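Local structure of extracellular solute-binding protein family 5 (Brucella melitensis, 4ONY) at residues A29-T37 / L89-S100; D300-A308 / T580-W590. The protein probably binds peptides or related solutes in the periplasm and delivers them to an ABC transporter for import. One frame throughout, in Å; residues are numbered along the deposited sequence.

How the interactions relate
Both contacts show how loops of a solute-binding protein are fixed to its sheets by aromatic side chains together with a few hydrogen bonds to the main chain. Interaction 1 lays the loop 29-37 against the hairpin of strands 88-90 and 97-108; interaction 2 joins strand 297-302 and the residues after it to the loop 580-590. Each is partly buried, and interaction 2 lies nearer the middle of the chain. The only direct hydrogen bond of interaction 1 ends on a tyrosine hydroxyl, whereas interaction 2 uses a main-chain carbonyl. They meet directly: Asp93 OD1 lies 2.9 Å from Leu582 N and Arg92 O 2.9 Å from Ser583 N, both probable hydrogen bonds.

Interaction 1: A29-T37 / L89-S100; sequences ADYTHFPYT and LRSRDEPFTLYS
Phe34 and Tyr31 reach from the loop 29-37 to the ring of Tyr99 on the hairpin strand, and the three rings form an aromatic cluster. Phe34 brings its far end to Tyr99, with CZ 3.8 Å from Tyr99 CD2; the planes are oblique at 62°. CE2 of the same ring lies 3.9 Å from Leu89 CD2, and Ser91 CB sits over one face. Tyr31 comes to another part of Tyr99: its OH is 3.5 Å from Tyr99 CB, while CE1 approaches CD1. That hydroxyl also has a polar partner, a water 2.6 Å from Tyr31 OH that accepts from the backbone N of Ser100.

Tyr36 supplies the direct polar link. Its CG stands between the backbone N and the carbonyl carbon (chi1 55°), which sends the ring past Asp93 CB until Tyr36 OH receives the N-H of Arg92 N at 2.9 Å and 161°. The edge of the ring meets Ser91 OG, which accepts from Asp93 N in an ST turn and so helps to shape the backbone whose N-H meets Tyr36 OH.

Farther out, a type I turn from Phe34 to Thr37 sets Phe34 and Tyr36 on the loop, and His33 ND1 donates to Thr37 OG1 at 2.8 Å. On the hairpin, Tyr99 OH donates to Glu94 OE2 on its syn lone pair at 2.6 Å; the backbone N of Leu27 is a further partner of this hydroxyl. Pro581 packs on both Tyr36 and Asp93. Aromatic and aliphatic contacts thus dominate beside the strands, supplemented by the water at Ser100, and toward the turn a tyrosine hydroxyl satisfies a main-chain N-H, joining the N-terminal loop to the antiparallel sheet.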
loop_
_atom_site.group_PDB
_atom_site.type_symbol
_atom_site.label_atom_id
_atom_site.label_comp_id
_atom_site.label_asym_id
_atom_site.label_seq_id
_atom_site.Cartn_x
_atom_site.Cartn_y
_atom_site.Cartn_z
ATOM N N ALA A 29 -14.778 -6.456 23.636
ATOM C CA ALA A 29 -16.045 -6.704 22.959
ATOM C C ALA A 29 -17.034 -5.568 23.135
ATOM O O ALA A 29 -17.917 -5.410 22.296
ATOM C CB ALA A 29 -16.680 -7.990 23.462
ATOM N N ASP A 30 -16.920 -4.811 24.246
ATOM C CA ASP A 30 -17.890 -3.749 24.575
ATOM C C ASP A 30 -17.413 -2.353 24.100
ATOM O O ASP A 30 -17.910 -1.357 24.573
ATOM C CB ASP A 30 -18.268 -3.752 26.077
ATOM C CG ASP A 30 -17.027 -3.583 27.047
ATOM O OD1 ASP A 30 -15.883 -3.722 26.584
ATOM O OD2 ASP A 30 -17.195 -3.354 28.286
ATOM N N TYR A 31 -16.449 -2.279 23.174
ATOM C CA TYR A 31 -16.011 -0.969 22.690
ATOM C C TYR A 31 -17.247 -0.193 22.166
ATOM O O TYR A 31 -18.171 -0.781 21.560
ATOM C CB TYR A 31 -14.950 -1.103 21.553
ATOM C CG TYR A 31 -15.465 -1.681 20.238
ATOM C CD1 TYR A 31 -15.576 -3.069 20.037
ATOM C CD2 TYR A 31 -15.784 -0.862 19.162
ATOM C CE1 TYR A 31 -15.997 -3.602 18.819
ATOM C CE2 TYR A 31 -16.226 -1.407 17.937
ATOM C CZ TYR A 31 -16.350 -2.778 17.784
ATOM O OH TYR A 31 -16.770 -3.365 16.586
ATOM N N THR A 32 -17.238 1.120 22.330
ATOM C CA THR A 32 -18.377 1.923 21.809
ATOM C C THR A 32 -18.125 2.552 20.446
ATOM O O THR A 32 -19.049 3.019 19.796
ATOM C CB THR A 32 -18.739 3.002 22.797
ATOM O OG1 THR A 32 -17.592 3.826 23.016
ATOM C CG2 THR A 32 -19.222 2.332 24.135
ATOM N N HIS A 33 -16.864 2.605 20.032
ATOM C CA HIS A 33 -16.514 3.118 18.724
ATOM C C HIS A 33 -15.042 2.751 18.445
ATOM O O HIS A 33 -14.330 2.409 19.384
ATOM C CB HIS A 33 -16.723 4.627 18.648
ATOM C CG HIS A 33 -15.822 5.419 19.532
ATOM N ND1 HIS A 33 -14.973 6.398 19.044
ATOM C CD2 HIS A 33 -15.642 5.404 20.877
ATOM C CE1 HIS A 33 -14.305 6.942 20.051
ATOM N NE2 HIS A 33 -14.676 6.342 21.168
ATOM N N PHE A 34 -14.627 2.811 17.183
ATOM C CA PHE A 34 -13.199 2.724 16.858
ATOM C C PHE A 34 -12.524 3.932 17.516
ATOM O O PHE A 34 -13.088 5.024 17.569
ATOM C CB PHE A 34 -12.974 2.680 15.324
ATOM C CG PHE A 34 -13.275 1.357 14.677
ATOM C CD1 PHE A 34 -13.888 0.325 15.364
ATOM C CD2 PHE A 34 -13.017 1.173 13.313
ATOM C CE1 PHE A 34 -14.162 -0.864 14.744
ATOM C CE2 PHE A 34 -13.286 -0.015 12.688
ATOM C CZ PHE A 34 -13.876 -1.037 13.399
ATOM N N PRO A 35 -11.302 3.736 18.042
ATOM C CA PRO A 35 -10.706 4.734 18.880
ATOM C C PRO A 35 -10.256 6.011 18.133
ATOM O O PRO A 35 -9.973 7.040 18.794
ATOM C CB PRO A 35 -9.518 3.999 19.523
ATOM C CG PRO A 35 -9.156 2.965 18.554
ATOM C CD PRO A 35 -10.463 2.533 17.948
ATOM N N TYR A 36 -10.308 6.018 16.814
ATOM C CA TYR A 36 -9.946 7.201 16.042
ATOM C C TYR A 36 -11.125 8.017 15.436
ATOM O O TYR A 36 -10.903 8.854 14.537
ATOM C CB TYR A 36 -8.977 6.812 14.932
ATOM C CG TYR A 36 -9.429 5.714 13.975
ATOM C CD1 TYR A 36 -9.266 4.376 14.309
ATOM C CD2 TYR A 36 -10.042 6.019 12.760
ATOM C CE1 TYR A 36 -9.651 3.365 13.436
ATOM C CE2 TYR A 36 -10.437 5.023 11.894
ATOM C CZ TYR A 36 -10.242 3.705 12.229
ATOM O OH TYR A 36 -10.565 2.690 11.395
ATOM N N THR A 37 -12.342 7.784 15.927
ATOM C CA THR A 37 -13.471 8.573 15.561
ATOM C C THR A 37 -13.950 9.443 16.713
ATOM O O THR A 37 -13.711 9.167 17.891
ATOM C CB THR A 37 -14.681 7.702 15.140
ATOM O OG1 THR A 37 -15.296 7.082 16.299
ATOM C CG2 THR A 37 -14.287 6.677 14.098
ATOM N N LEU A 89 -15.281 -5.411 9.066
ATOM C CA LEU A 89 -14.668 -4.134 8.740
ATOM C C LEU A 89 -13.270 -4.009 9.330
ATOM O O LEU A 89 -13.070 -4.196 10.537
ATOM C CB LEU A 89 -15.521 -3.002 9.314
ATOM C CG LEU A 89 -15.040 -1.575 9.094
ATOM C CD1 LEU A 89 -15.058 -1.178 7.635
ATOM C CD2 LEU A 89 -15.894 -0.629 9.920
ATOM N N ARG A 90 -12.325 -3.632 8.496
ATOM C CA ARG A 90 -10.956 -3.484 8.936
ATOM C C ARG A 90 -10.776 -2.244 9.844
ATOM O O ARG A 90 -11.169 -1.137 9.457
ATOM C CB ARG A 90 -10.140 -3.333 7.667
ATOM C CG ARG A 90 -8.668 -3.191 7.876
ATOM C CD ARG A 90 -8.043 -4.527 7.746
ATOM N NE ARG A 90 -6.604 -4.428 7.819
ATOM C CZ ARG A 90 -5.780 -4.710 6.830
ATOM N NH1 ARG A 90 -6.235 -5.085 5.664
ATOM N NH2 ARG A 90 -4.477 -4.636 7.013
ATOM N N SER A 91 -10.213 -2.393 11.039
ATOM C CA SER A 91 -9.787 -1.219 11.792
ATOM C C SER A 91 -8.509 -0.628 11.192
ATOM O O SER A 91 -7.539 -1.340 10.959
ATOM C CB SER A 91 -9.491 -1.523 13.254
ATOM O OG SER A 91 -8.845 -0.408 13.889
ATOM N N ARG A 92 -8.452 0.683 11.076
ATOM C CA ARG A 92 -7.243 1.331 10.552
ATOM C C ARG A 92 -6.272 1.780 11.639
ATOM O O ARG A 92 -5.365 2.559 11.372
ATOM C CB ARG A 92 -7.658 2.474 9.633
ATOM C CG ARG A 92 -8.509 2.003 8.451
ATOM C CD ARG A 92 -7.708 1.061 7.543
ATOM N NE ARG A 92 -8.528 0.433 6.498
ATOM C CZ ARG A 92 -8.093 -0.437 5.592
ATOM N NH1 ARG A 92 -6.843 -0.877 5.586
ATOM N NH2 ARG A 92 -8.921 -0.887 4.675
ATOM N N ASP A 93 -6.472 1.278 12.871
ATOM C CA ASP A 93 -5.557 1.516 13.953
ATOM C C ASP A 93 -4.815 0.276 14.383
ATOM O O ASP A 93 -4.146 0.311 15.410
ATOM C CB ASP A 93 -6.305 2.094 15.165
ATOM C CG ASP A 93 -5.393 2.814 16.143
ATOM O OD1 ASP A 93 -4.391 3.410 15.752
ATOM O OD2 ASP A 93 -5.716 2.826 17.345
ATOM N N GLU A 94 -4.953 -0.815 13.661
ATOM C CA GLU A 94 -4.258 -2.066 13.969
ATOM C C GLU A 94 -3.623 -2.638 12.707
ATOM O O GLU A 94 -4.070 -2.337 11.633
ATOM C CB GLU A 94 -5.236 -3.118 14.554
ATOM C CG GLU A 94 -5.931 -2.637 15.808
ATOM C CD GLU A 94 -6.891 -3.671 16.396
ATOM O OE1 GLU A 94 -6.418 -4.824 16.648
ATOM O OE2 GLU A 94 -8.090 -3.283 16.610
ATOM N N PRO A 95 -2.585 -3.477 12.849
ATOM C CA PRO A 95 -1.975 -4.042 11.655
ATOM C C PRO A 95 -2.952 -4.801 10.718
ATOM O O PRO A 95 -2.996 -4.508 9.513
ATOM C CB PRO A 95 -0.914 -4.994 12.217
ATOM C CG PRO A 95 -0.539 -4.383 13.555
ATOM C CD PRO A 95 -1.861 -3.861 14.082
ATOM N N PHE A 96 -3.716 -5.734 11.272
ATOM C CA PHE A 96 -4.658 -6.509 10.477
ATOM C C PHE A 96 -5.701 -7.171 11.391
ATOM O O PHE A 96 -5.636 -8.380 11.679
ATOM C CB PHE A 96 -3.898 -7.571 9.665
ATOM C CG PHE A 96 -4.664 -8.150 8.486
ATOM C CD1 PHE A 96 -6.016 -7.839 8.224
ATOM C CD2 PHE A 96 -4.011 -9.006 7.592
ATOM C CE1 PHE A 96 -6.672 -8.402 7.102
ATOM C CE2 PHE A 96 -4.669 -9.542 6.491
ATOM C CZ PHE A 96 -5.980 -9.226 6.241
ATOM N N THR A 97 -6.670 -6.364 11.809
ATOM C CA THR A 97 -7.807 -6.820 12.604
ATOM C C THR A 97 -9.119 -6.317 11.987
ATOM O O THR A 97 -9.236 -5.152 11.615
ATOM C CB THR A 97 -7.719 -6.325 14.033
ATOM O OG1 THR A 97 -6.483 -6.768 14.626
ATOM C CG2 THR A 97 -8.914 -6.878 14.880
ATOM N N LEU A 98 -10.079 -7.225 11.899
ATOM C CA LEU A 98 -11.438 -6.961 11.426
ATOM C C LEU A 98 -12.446 -7.019 12.561
ATOM O O LEU A 98 -12.318 -7.864 13.456
ATOM C CB LEU A 98 -11.810 -8.031 10.417
ATOM C CG LEU A 98 -10.819 -8.269 9.245
ATOM C CD1 LEU A 98 -11.271 -9.428 8.389
ATOM C CD2 LEU A 98 -10.726 -7.017 8.397
ATOM N N TYR A 99 -13.456 -6.150 12.527
ATOM C CA TYR A 99 -14.545 -6.133 13.508
ATOM C C TYR A 99 -15.884 -6.318 12.784
ATOM O O TYR A 99 -15.945 -6.286 11.537
ATOM C CB TYR A 99 -14.530 -4.826 14.333
ATOM C CG TYR A 99 -13.322 -4.727 15.227
ATOM C CD1 TYR A 99 -13.322 -5.320 16.466
ATOM C CD2 TYR A 99 -12.135 -4.092 14.788
ATOM C CE1 TYR A 99 -12.190 -5.318 17.286
ATOM C CE2 TYR A 99 -11.022 -4.064 15.582
ATOM C CZ TYR A 99 -11.037 -4.709 16.837
ATOM O OH TYR A 99 -9.920 -4.724 17.677
ATOM N N SER A 100 -16.943 -6.537 13.560
ATOM C CA SER A 100 -18.276 -6.845 13.028
ATOM C C SER A 100 -18.809 -5.768 12.057
ATOM O O SER A 100 -18.597 -4.574 12.252
ATOM C CB SER A 100 -19.262 -7.056 14.168
ATOM O OG SER A 100 -18.848 -8.174 14.952
HETATM O O HOH W 1 -17.100 -5.948 16.592
#

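Interaction 2: D300-A308 / T580-W590; sequences DTFEKGTPA and TPLSGYQLPAW
Phe302, on strand 297-302, points its ring into the loop 580-590. From CB, CG anti to the carbonyl carbon (chi1 -53°) lays the ring flat under Tyr585 CB, which stands 3.7 Å from the ring centroid in a CH-pi contact only 3° off the normal. CD1 meets Tyr585 CD2, whereas CD2 has Thr580 OG1 at the ring edge, 3.5 Å away. At the tip, CZ comes within 3.6 Å of Trp590 CZ2, the Phe302 ring and the six-membered ring of Trp590 inclined at 37°. Phe302, Tyr585 and Trp590 form an aromatic cluster, and His576 meets Phe302 edge-to-face.

Beyond the ring the link passes to the backbone. Leu582 O accepts from Gly305 N at 2.8 Å, in the carbonyl plane, and more weakly from Thr306 N at 3.3 Å. One water donates to Ser583 O and bonds Thr306 OG1; another lies within hydrogen-bonding distance of Glu303 O and Pro581 O. The type I turn from Pro581 to Gly584 presents Leu582 O, and Gly584 CA packs 3.7 Å from Lys304 CB. One good and one weak bond to a single carbonyl, beside a phenylalanine met at face, edge and tip, are consistent with a join that restrains residues 304-306 and limits turning of the Phe302 ring.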
loop_
_atom_site.group_PDB
_atom_site.type_symbol
_atom_site.label_atom_id
_atom_site.label_comp_id
_atom_site.label_asym_id
_atom_site.label_seq_id
_atom_site.Cartn_x
_atom_site.Cartn_y
_atom_site.Cartn_z
ATOM N N ASP A 300 -2.779 20.764 6.860
ATOM C CA ASP A 300 -2.671 19.783 7.930
ATOM C C ASP A 300 -1.548 18.793 7.620
ATOM O O ASP A 300 -1.310 18.462 6.458
ATOM C CB ASP A 300 -3.933 18.942 8.085
ATOM C CG ASP A 300 -4.855 19.429 9.153
ATOM O OD1 ASP A 300 -4.468 20.289 9.933
ATOM O OD2 ASP A 300 -6.000 18.958 9.217
ATOM N N THR A 301 -0.916 18.292 8.665
ATOM C CA THR A 301 -0.005 17.209 8.533
ATOM C C THR A 301 -0.304 16.083 9.533
ATOM O O THR A 301 -0.816 16.328 10.629
ATOM C CB THR A 301 1.415 17.674 8.743
ATOM O OG1 THR A 301 1.603 17.863 10.136
ATOM C CG2 THR A 301 1.724 18.959 7.959
ATOM N N PHE A 302 0.002 14.859 9.115
ATOM C CA PHE A 302 -0.261 13.663 9.900
ATOM C C PHE A 302 0.928 12.702 9.822
ATOM O O PHE A 302 1.728 12.780 8.908
ATOM C CB PHE A 302 -1.478 12.943 9.328
ATOM C CG PHE A 302 -2.706 13.807 9.185
ATOM C CD1 PHE A 302 -2.918 14.525 8.031
ATOM C CD2 PHE A 302 -3.646 13.878 10.174
ATOM C CE1 PHE A 302 -4.025 15.333 7.875
ATOM C CE2 PHE A 302 -4.764 14.655 10.044
ATOM C CZ PHE A 302 -4.938 15.420 8.893
ATOM N N GLU A 303 1.055 11.815 10.804
ATOM C CA GLU A 303 2.041 10.772 10.723
ATOM C C GLU A 303 1.331 9.481 10.768
ATOM O O GLU A 303 0.200 9.407 11.229
ATOM C CB GLU A 303 3.026 10.845 11.883
ATOM C CG GLU A 303 3.904 12.058 11.805
ATOM C CD GLU A 303 4.811 12.167 13.021
ATOM O OE1 GLU A 303 4.348 12.754 14.042
ATOM O OE2 GLU A 303 5.957 11.681 12.924
ATOM N N LYS A 304 1.979 8.464 10.270
ATOM C CA LYS A 304 1.378 7.150 10.246
ATOM C C LYS A 304 2.453 6.141 10.601
ATOM O O LYS A 304 3.640 6.411 10.428
ATOM C CB LYS A 304 0.758 6.875 8.878
ATOM C CG LYS A 304 1.749 6.761 7.726
ATOM C CD LYS A 304 0.967 6.624 6.426
ATOM C CE LYS A 304 1.865 6.528 5.195
ATOM N NZ LYS A 304 2.412 5.159 5.037
ATOM N N GLY A 305 2.015 4.989 11.098
ATOM C CA GLY A 305 2.885 3.912 11.438
ATOM C C GLY A 305 2.853 2.742 10.456
ATOM O O GLY A 305 3.589 1.789 10.632
ATOM N N THR A 306 2.024 2.810 9.420
ATOM C CA THR A 306 2.187 1.929 8.269
ATOM C C THR A 306 3.468 2.386 7.499
ATOM O O THR A 306 3.865 3.557 7.537
ATOM C CB THR A 306 0.980 1.977 7.334
ATOM O OG1 THR A 306 0.711 3.334 6.997
ATOM C CG2 THR A 306 -0.218 1.373 7.997
ATOM N N PRO A 307 4.147 1.457 6.860
ATOM C CA PRO A 307 5.421 1.827 6.223
ATOM C C PRO A 307 5.281 2.772 5.031
ATOM O O PRO A 307 4.230 2.876 4.425
ATOM C CB PRO A 307 5.995 0.495 5.744
ATOM C CG PRO A 307 4.847 -0.472 5.732
ATOM C CD PRO A 307 3.797 0.039 6.677
ATOM N N ALA A 308 6.366 3.469 4.750
ATOM C CA ALA A 308 6.453 4.300 3.564
ATOM C C ALA A 308 6.907 3.393 2.410
ATOM O O ALA A 308 7.796 2.531 2.600
ATOM C CB ALA A 308 7.459 5.406 3.809
ATOM N N THR A 580 -5.162 10.488 15.333
ATOM C CA THR A 580 -4.880 9.927 14.029
ATOM C C THR A 580 -4.403 8.497 14.246
ATOM O O THR A 580 -3.469 8.283 14.990
ATOM C CB THR A 580 -3.760 10.711 13.357
ATOM O OG1 THR A 580 -4.193 12.056 13.133
ATOM C CG2 THR A 580 -3.418 10.056 12.015
ATOM N N PRO A 581 -5.036 7.520 13.600
ATOM C CA PRO A 581 -4.660 6.165 13.891
ATOM C C PRO A 581 -3.406 5.701 13.150
ATOM O O PRO A 581 -2.801 6.456 12.384
ATOM C CB PRO A 581 -5.886 5.385 13.430
ATOM C CG PRO A 581 -6.420 6.163 12.288
ATOM C CD PRO A 581 -6.146 7.604 12.631
ATOM N N LEU A 582 -3.033 4.458 13.389
ATOM C CA LEU A 582 -1.856 3.814 12.795
ATOM C C LEU A 582 -1.756 4.011 11.297
ATOM O O LEU A 582 -0.645 4.231 10.773
ATOM C CB LEU A 582 -1.891 2.325 13.109
ATOM C CG LEU A 582 -0.627 1.452 12.847
ATOM C CD1 LEU A 582 0.498 1.905 13.749
ATOM C CD2 LEU A 582 -1.001 0.001 13.080
ATOM N N SER A 583 -2.905 3.928 10.591
ATOM C CA SER A 583 -2.904 4.026 9.127
ATOM C C SER A 583 -2.852 5.447 8.584
ATOM O O SER A 583 -2.799 5.636 7.382
ATOM C CB SER A 583 -4.083 3.312 8.507
ATOM O OG SER A 583 -4.079 1.918 8.754
ATOM N N GLY A 584 -2.830 6.446 9.454
ATOM C CA GLY A 584 -2.773 7.816 9.002
ATOM C C GLY A 584 -4.178 8.398 8.968
ATOM O O GLY A 584 -5.100 7.821 9.550
ATOM N N TYR A 585 -4.350 9.551 8.329
ATOM C CA TYR A 585 -5.644 10.235 8.385
ATOM C C TYR A 585 -6.716 9.328 7.770
ATOM O O TYR A 585 -6.434 8.581 6.837
ATOM C CB TYR A 585 -5.606 11.635 7.691
ATOM C CG TYR A 585 -5.377 11.532 6.168
ATOM C CD1 TYR A 585 -6.430 11.323 5.304
ATOM C CD2 TYR A 585 -4.099 11.603 5.654
ATOM C CE1 TYR A 585 -6.219 11.167 3.929
ATOM C CE2 TYR A 585 -3.847 11.471 4.298
ATOM C CZ TYR A 585 -4.910 11.229 3.437
ATOM O OH TYR A 585 -4.681 11.096 2.104
ATOM N N GLN A 586 -7.957 9.463 8.238
ATOM C CA GLN A 586 -9.063 8.651 7.753
ATOM C C GLN A 586 -10.264 9.545 7.408
ATOM O O GLN A 586 -11.012 9.960 8.282
ATOM C CB GLN A 586 -9.460 7.678 8.859
ATOM C CG GLN A 586 -8.396 6.712 9.256
ATOM C CD GLN A 586 -8.057 5.806 8.129
ATOM O OE1 GLN A 586 -8.942 5.211 7.528
ATOM N NE2 GLN A 586 -6.767 5.695 7.810
ATOM N N LEU A 587 -10.405 9.857 6.125
ATOM C CA LEU A 587 -11.454 10.740 5.652
ATOM C C LEU A 587 -12.847 10.351 6.101
ATOM O O LEU A 587 -13.679 11.239 6.350
ATOM C CB LEU A 587 -11.443 10.851 4.128
ATOM C CG LEU A 587 -10.202 11.466 3.506
ATOM C CD1 LEU A 587 -10.456 11.699 2.029
ATOM C CD2 LEU A 587 -9.850 12.795 4.203
ATOM N N PRO A 588 -13.154 9.023 6.178
ATOM C CA PRO A 588 -14.495 8.640 6.609
ATOM C C PRO A 588 -14.854 9.063 8.052
ATOM O O PRO A 588 -16.017 9.011 8.408
ATOM C CB PRO A 588 -14.481 7.107 6.507
ATOM C CG PRO A 588 -13.474 6.823 5.460
ATOM C CD PRO A 588 -12.407 7.877 5.635
ATOM N N ALA A 589 -13.856 9.421 8.868
ATOM C CA ALA A 589 -14.092 9.941 10.193
ATOM C C ALA A 589 -14.143 11.481 10.238
ATOM O O ALA A 589 -14.375 12.081 11.316
ATOM C CB ALA A 589 -13.006 9.431 11.104
ATOM N N TRP A 590 -13.938 12.146 9.095
ATOM C CA TRP A 590 -13.997 13.609 9.068
ATOM C C TRP A 590 -15.474 14.069 9.017
ATOM O O TRP A 590 -16.400 13.243 8.775
ATOM C CB TRP A 590 -13.184 14.162 7.871
ATOM C CG TRP A 590 -11.682 13.922 8.042
ATOM C CD1 TRP A 590 -11.101 12.962 8.800
ATOM C CD2 TRP A 590 -10.620 14.658 7.443
ATOM N NE1 TRP A 590 -9.735 13.035 8.701
ATOM C CE2 TRP A 590 -9.411 14.070 7.871
ATOM C CE3 TRP A 590 -10.566 15.743 6.568
ATOM C CZ2 TRP A 590 -8.173 14.553 7.488
ATOM C CZ3 TRP A 590 -9.331 16.209 6.152
ATOM C CH2 TRP A 590 -8.151 15.630 6.627
HETATM O O HOH W 2 -0.862 8.005 13.313
HETATM O O HOH W 3 -1.718 3.797 5.695
#